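Side-chain contacts in periplasmic sensor hybrid histidine kinase (Anaeromyxobacter dehalogenans, PDB 4K0D), which probably transfers phosphate from ATP to a histidine of a protein, and is represented here by its periplasmic helical-bundle sensor domain: residues 13-16 and 17-21; 119-122 and 123-126; 132-135 and 136-139. All coordinates share one frame; numbering follows the deposited sequence.

In the fold
Taken from the N terminus, contact 1 comes first, at the joint where helix 7-13 passes into helix 16-42. Contacts 2 and 3 follow in series on the last long helix, 117-145. All three are local, within one continuous run of chain, so none closes a long loop, nests in another or crosses it. Contacts 1 and 3 meet in space through a salt bridge between R19 and D138, which ties helix 16-42 to helix 117-145. Contact 2 touches neither of the others; its centre is about 19 Å from that of contact 3. It packs helix 117-145 against helices 16-42 and 73-102. Contacts 1 and 3 hold zinc ligands, and contact 2 holds a sodium ligand.

Contact 1 of 3, residues 13-16 and 17-21; sequences LELI and GPRAA. With ZN (zinc ion), chain I.
R19 folds back over L15 where a type I beta turn, L13 to I16, leads into the first turn of helix 16-42 in this helical-bundle sensor domain. The arginine leaves its backbone with CG anti to N, then bends at chi3 (43°). This bend brings the guanidinium back over the backbone, and L15 O lies 4.1 Å above its plane, over the centre. NH1 also comes within 3.9 Å of L15 CB. The same carbonyl oxygen accepts R19 N at 3.1 Å, so main chain and side chain of R19 both converge on it. One water links the next carbonyl to the side chain: it donates to I16 O and accepts from R19 NE at 3.1 Å. Beyond the two segments, R19 NH1 bonds to P70 O and NH2 pairs with D138. P18 has no N-H to give; its CD instead sits 3.2 Å from E14 O. The I16 side chain packs on D138 and S142 of helix 117-145 and on L31 of the second subunit. E14 sets CG anti to its carbonyl carbon (chi1 -71°) and bends at chi2 (-69°). Its carboxylate joins D10 of its own chain and H32 of the second subunit at a zinc ion, so this metal bridges the two subunits. OE1 takes a salt bridge from R58 of the second subunit, while OE2 binds the zinc at 1.9 Å.

Contact 2 of 3, residues 119-122 and 123-126; sequences MREE and LLSL. With NA (sodium ion), chain L.
R120 lays its CG against L124 CD1, 3.7 Å away, one turn along helix 117-145 of the helical bundle. The leucine is the tight side of the contact. Its CG, held beside its backbone N (chi1 -68°), also presses to 3.2 Å from R120 O. L123 and L124 pack inward on V30 of helix 16-42, and L123 also meets I82 of helix 73-102. M119, present as selenomethionine, reaches P88 and F89 of helix 73-102. E122 and S125 make up the loose side: both are exposed to solvent, and the E122 chain runs out extended. Between the two sides, R120 grips its neighbour E121 side-on, with two nitrogens on one oxygen. NE reaches the anti lone pair of OE2 at 3.0 Å; NH2 comes at 3.2 Å from above the carboxylate plane, 40° out of it. Both bonds stay in the guanidinium plane. With R120 cut back to an alanine, both donors to E121 OE2 go; the carboxylate is then likely to turn more freely, and L124 CD1 to lose the cover of CG. E121 is a zinc ligand in a crystal structure of this protein, though no zinc is bound to it in this chain. Here its other oxygen, OE1, holds a sodium ion at 2.4 Å.

Contact 3 of 3, residues 132-135 and 136-139; sequences ALQQ and AHDA. With ZN (zinc ion), chain K.
Q134 and D138, four residues apart, turn their flat ends toward each other. The amide and carboxylate planes stand 46° apart. NE2 donates to D138 OD1 at 2.8 Å. The oxygen lies in the plane of the amide, but the donor meets it on its syn side, 34° out of the carboxylate plane. The Q134 chain starts away from D138 and doubles back at chi2 (63°), and this brings NE2 alongside the carboxylate. D138 CG lies anti to its own carbonyl carbon, beside the backbone N, which turns the carboxylate back to the preceding turn. The salt bridge of OD1 with R19 of helix 16-42 would probably favour the charged form of the acid. Q134 OE1 accepts from S72 N, which fixes the other end of the amide. The whole group rides on helix 117-145 of the helical bundle, where A136, H137, D138 and A139 each bond by N-H to the carbonyl four residues earlier. H137 stands beside the pair. Its CD2 is 3.9 Å from Q134 NE2, with the nitrogen oblique to the ring. D138 OD1 sits at the edge of the same ring, in its plane. The imidazole directs ND1 to a zinc ion at 2.1 Å, and E74 OE1 from helix 73-102 binds the same metal. Q135, on an extended chain, packs on R128 of the second subunit. A139 CB lies 3.3 Å from Q135 O.

Contact 1 of 3, residues 13-16 and 17-21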
# COMPACT_ATOMS: atom_id res chain seq x y z
N LEU B 13 -2.02 -1.66 -15.17
CA LEU B 13 -1.67 -2.48 -14.02
C LEU B 13 -0.61 -1.82 -13.13
O LEU B 13 -0.54 -2.10 -11.92
CB LEU B 13 -1.17 -3.84 -14.47
CG LEU B 13 -2.26 -4.77 -15.00
CD1 LEU B 13 -1.77 -6.16 -15.17
CD2 LEU B 13 -3.46 -4.78 -14.05
N GLU B 14 0.21 -0.94 -13.72
CA GLU B 14 1.33 -0.34 -12.98
C GLU B 14 0.85 0.77 -12.06
O GLU B 14 1.61 1.33 -11.28
CB GLU B 14 2.43 0.19 -13.95
CG GLU B 14 3.24 -0.89 -14.68
CD GLU B 14 4.17 -1.70 -13.77
OE1 GLU B 14 4.45 -1.28 -12.65
OE2 GLU B 14 4.61 -2.79 -14.16
N LEU B 15 -0.41 1.13 -12.19
CA LEU B 15 -1.00 2.06 -11.27
C LEU B 15 -1.31 1.43 -9.90
O LEU B 15 -1.47 2.12 -8.91
CB LEU B 15 -2.26 2.67 -11.85
CG LEU B 15 -2.07 3.65 -13.00
CD1 LEU B 15 -3.42 3.90 -13.63
CD2 LEU B 15 -1.49 4.94 -12.50
N ILE B 16 -1.38 0.11 -9.83
CA ILE B 16 -1.78 -0.54 -8.57
C ILE B 16 -0.90 -0.12 -7.42
O ILE B 16 -1.39 0.34 -6.41
CB ILE B 16 -1.74 -2.06 -8.71
CG1 ILE B 16 -3.01 -2.51 -9.46
CG2 ILE B 16 -1.55 -2.74 -7.31
CD1 ILE B 16 -2.96 -3.90 -10.08
N GLY B 17 0.40 -0.23 -7.58
CA GLY B 17 1.33 -0.03 -6.49
C GLY B 17 1.30 1.38 -5.95
O GLY B 17 1.13 1.58 -4.78
N PRO B 18 1.48 2.36 -6.82
CA PRO B 18 1.47 3.77 -6.39
C PRO B 18 0.17 4.18 -5.76
O PRO B 18 0.17 4.96 -4.78
CB PRO B 18 1.67 4.53 -7.68
CG PRO B 18 2.37 3.55 -8.58
CD PRO B 18 1.97 2.19 -8.20
N ARG B 19 -0.94 3.67 -6.28
CA ARG B 19 -2.23 4.06 -5.73
C ARG B 19 -2.35 3.49 -4.34
O ARG B 19 -2.80 4.17 -3.39
CB ARG B 19 -3.36 3.57 -6.62
CG ARG B 19 -4.76 3.94 -6.13
CD ARG B 19 -5.85 3.67 -7.19
NE ARG B 19 -5.66 2.37 -7.86
CZ ARG B 19 -5.60 2.19 -9.19
NH1 ARG B 19 -5.72 3.21 -10.05
NH2 ARG B 19 -5.43 0.97 -9.68
N ALA B 20 -1.89 2.26 -4.18
CA ALA B 20 -2.00 1.63 -2.87
C ALA B 20 -1.12 2.38 -1.88
O ALA B 20 -1.45 2.49 -0.69
CB ALA B 20 -1.58 0.22 -2.93
N ALA B 21 0.02 2.83 -2.37
CA ALA B 21 1.01 3.46 -1.53
C ALA B 21 0.46 4.79 -1.06
O ALA B 21 0.63 5.16 0.09
CB ALA B 21 2.35 3.63 -2.27
ZN ZN I . 3.89 -4.19 -15.30
O HOH W 1 -4.46 0.24 -6.02

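Contact 2 of 3, residues 119-122 and 123-126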
# COMPACT_ATOMS: atom_id res chain seq x y z
N MSE B 119 -13.37 12.49 13.82
CA MSE B 119 -13.07 12.87 12.46
C MSE B 119 -12.00 11.99 11.92
O MSE B 119 -12.08 11.56 10.77
CB MSE B 119 -12.62 14.32 12.40
CG MSE B 119 -13.66 15.25 12.98
SE MSE B 119 -12.97 17.09 13.14
CE MSE B 119 -13.41 17.86 11.42
N ARG B 120 -11.03 11.67 12.76
CA ARG B 120 -9.99 10.73 12.38
C ARG B 120 -10.62 9.39 11.97
O ARG B 120 -10.38 8.88 10.88
CB ARG B 120 -9.11 10.50 13.57
CG ARG B 120 -8.04 9.49 13.35
CD ARG B 120 -7.34 9.29 14.70
NE ARG B 120 -7.92 8.23 15.51
CZ ARG B 120 -8.05 8.25 16.85
NH1 ARG B 120 -7.67 9.27 17.57
NH2 ARG B 120 -8.57 7.21 17.47
N GLU B 121 -11.46 8.81 12.83
CA GLU B 121 -11.92 7.43 12.62
C GLU B 121 -12.81 7.33 11.41
O GLU B 121 -12.82 6.35 10.72
CB GLU B 121 -12.69 6.95 13.84
CG GLU B 121 -11.79 6.67 14.99
CD GLU B 121 -10.81 5.58 14.66
OE1 GLU B 121 -11.25 4.49 14.27
OE2 GLU B 121 -9.59 5.81 14.79
N GLU B 122 -13.57 8.37 11.16
CA GLU B 122 -14.44 8.35 10.03
C GLU B 122 -13.59 8.39 8.76
O GLU B 122 -13.75 7.59 7.81
CB GLU B 122 -15.37 9.54 10.14
CG GLU B 122 -16.33 9.68 9.02
CD GLU B 122 -17.50 10.60 9.38
OE1 GLU B 122 -17.64 10.94 10.59
OE2 GLU B 122 -18.25 10.96 8.45
N LEU B 123 -12.64 9.31 8.73
CA LEU B 123 -11.77 9.43 7.58
C LEU B 123 -11.02 8.13 7.38
O LEU B 123 -10.87 7.65 6.25
CB LEU B 123 -10.81 10.58 7.82
CG LEU B 123 -9.95 11.02 6.67
CD1 LEU B 123 -10.62 10.95 5.32
CD2 LEU B 123 -9.53 12.45 7.00
N LEU B 124 -10.54 7.53 8.46
CA LEU B 124 -9.76 6.33 8.26
C LEU B 124 -10.66 5.20 7.79
O LEU B 124 -10.23 4.33 7.04
CB LEU B 124 -9.10 5.90 9.52
CG LEU B 124 -8.00 6.87 9.97
CD1 LEU B 124 -7.50 6.44 11.35
CD2 LEU B 124 -6.88 6.86 8.89
N SER B 125 -11.90 5.21 8.26
CA SER B 125 -12.83 4.17 7.89
C SER B 125 -13.07 4.25 6.37
O SER B 125 -12.99 3.23 5.66
CB SER B 125 -14.13 4.30 8.65
OG SER B 125 -15.15 3.53 8.02
N LEU B 126 -13.43 5.44 5.88
CA LEU B 126 -13.56 5.67 4.48
C LEU B 126 -12.34 5.18 3.72
O LEU B 126 -12.45 4.50 2.71
CB LEU B 126 -13.71 7.15 4.19
CG LEU B 126 -15.06 7.73 4.50
CD1 LEU B 126 -15.04 9.25 4.22
CD2 LEU B 126 -16.14 7.05 3.68
NA NA L . -9.50 2.81 14.51

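Contact 3 of 3, residues 132-135 and 136-139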
# COMPACT_ATOMS: atom_id res chain seq x y z
N ALA B 132 -10.28 -1.41 0.14
CA ALA B 132 -10.80 -2.75 -0.06
C ALA B 132 -11.50 -2.79 -1.41
O ALA B 132 -11.36 -3.76 -2.17
CB ALA B 132 -11.78 -3.14 1.13
N LEU B 133 -12.26 -1.76 -1.74
CA LEU B 133 -12.93 -1.78 -3.01
C LEU B 133 -11.93 -1.72 -4.16
O LEU B 133 -12.05 -2.43 -5.14
CB LEU B 133 -13.88 -0.60 -3.16
CG LEU B 133 -14.85 -0.25 -2.03
CD1 LEU B 133 -15.72 0.91 -2.54
CD2 LEU B 133 -15.70 -1.45 -1.58
N GLN B 134 -10.95 -0.84 -4.07
CA GLN B 134 -9.98 -0.65 -5.17
C GLN B 134 -9.18 -1.92 -5.39
O GLN B 134 -8.85 -2.30 -6.52
CB GLN B 134 -9.02 0.50 -4.81
CG GLN B 134 -8.06 0.90 -5.97
CD GLN B 134 -8.76 1.44 -7.20
OE1 GLN B 134 -9.55 2.39 -7.13
NE2 GLN B 134 -8.43 0.86 -8.37
N GLN B 135 -8.88 -2.59 -4.29
CA GLN B 135 -8.19 -3.85 -4.38
C GLN B 135 -9.03 -4.89 -5.15
O GLN B 135 -8.54 -5.58 -6.07
CB GLN B 135 -7.92 -4.34 -2.96
CG GLN B 135 -7.38 -5.72 -2.98
CD GLN B 135 -6.90 -6.19 -1.64
OE1 GLN B 135 -5.79 -5.85 -1.18
NE2 GLN B 135 -7.73 -7.00 -1.00
N ALA B 136 -10.32 -4.96 -4.84
CA ALA B 136 -11.19 -5.92 -5.51
C ALA B 136 -11.24 -5.55 -6.96
O ALA B 136 -11.16 -6.43 -7.83
CB ALA B 136 -12.57 -5.92 -4.88
N HIS B 137 -11.30 -4.26 -7.26
CA HIS B 137 -11.35 -3.86 -8.66
C HIS B 137 -10.03 -4.16 -9.38
O HIS B 137 -10.03 -4.68 -10.47
CB HIS B 137 -11.75 -2.41 -8.81
CG HIS B 137 -11.51 -1.84 -10.18
ND1 HIS B 137 -12.53 -1.51 -11.05
CD2 HIS B 137 -10.37 -1.46 -10.79
CE1 HIS B 137 -12.03 -0.98 -12.15
NE2 HIS B 137 -10.71 -0.94 -12.02
N ASP B 138 -8.90 -3.90 -8.75
CA ASP B 138 -7.62 -4.20 -9.36
C ASP B 138 -7.42 -5.69 -9.54
O ASP B 138 -6.81 -6.12 -10.52
CB ASP B 138 -6.47 -3.68 -8.54
CG ASP B 138 -6.44 -2.16 -8.45
OD1 ASP B 138 -7.06 -1.44 -9.27
OD2 ASP B 138 -5.78 -1.70 -7.53
N ALA B 139 -7.89 -6.49 -8.61
CA ALA B 139 -7.75 -7.93 -8.73
C ALA B 139 -8.57 -8.46 -9.96
O ALA B 139 -8.11 -9.32 -10.72
CB ALA B 139 -8.20 -8.60 -7.44
ZN ZN K . -14.53 -2.03 -10.65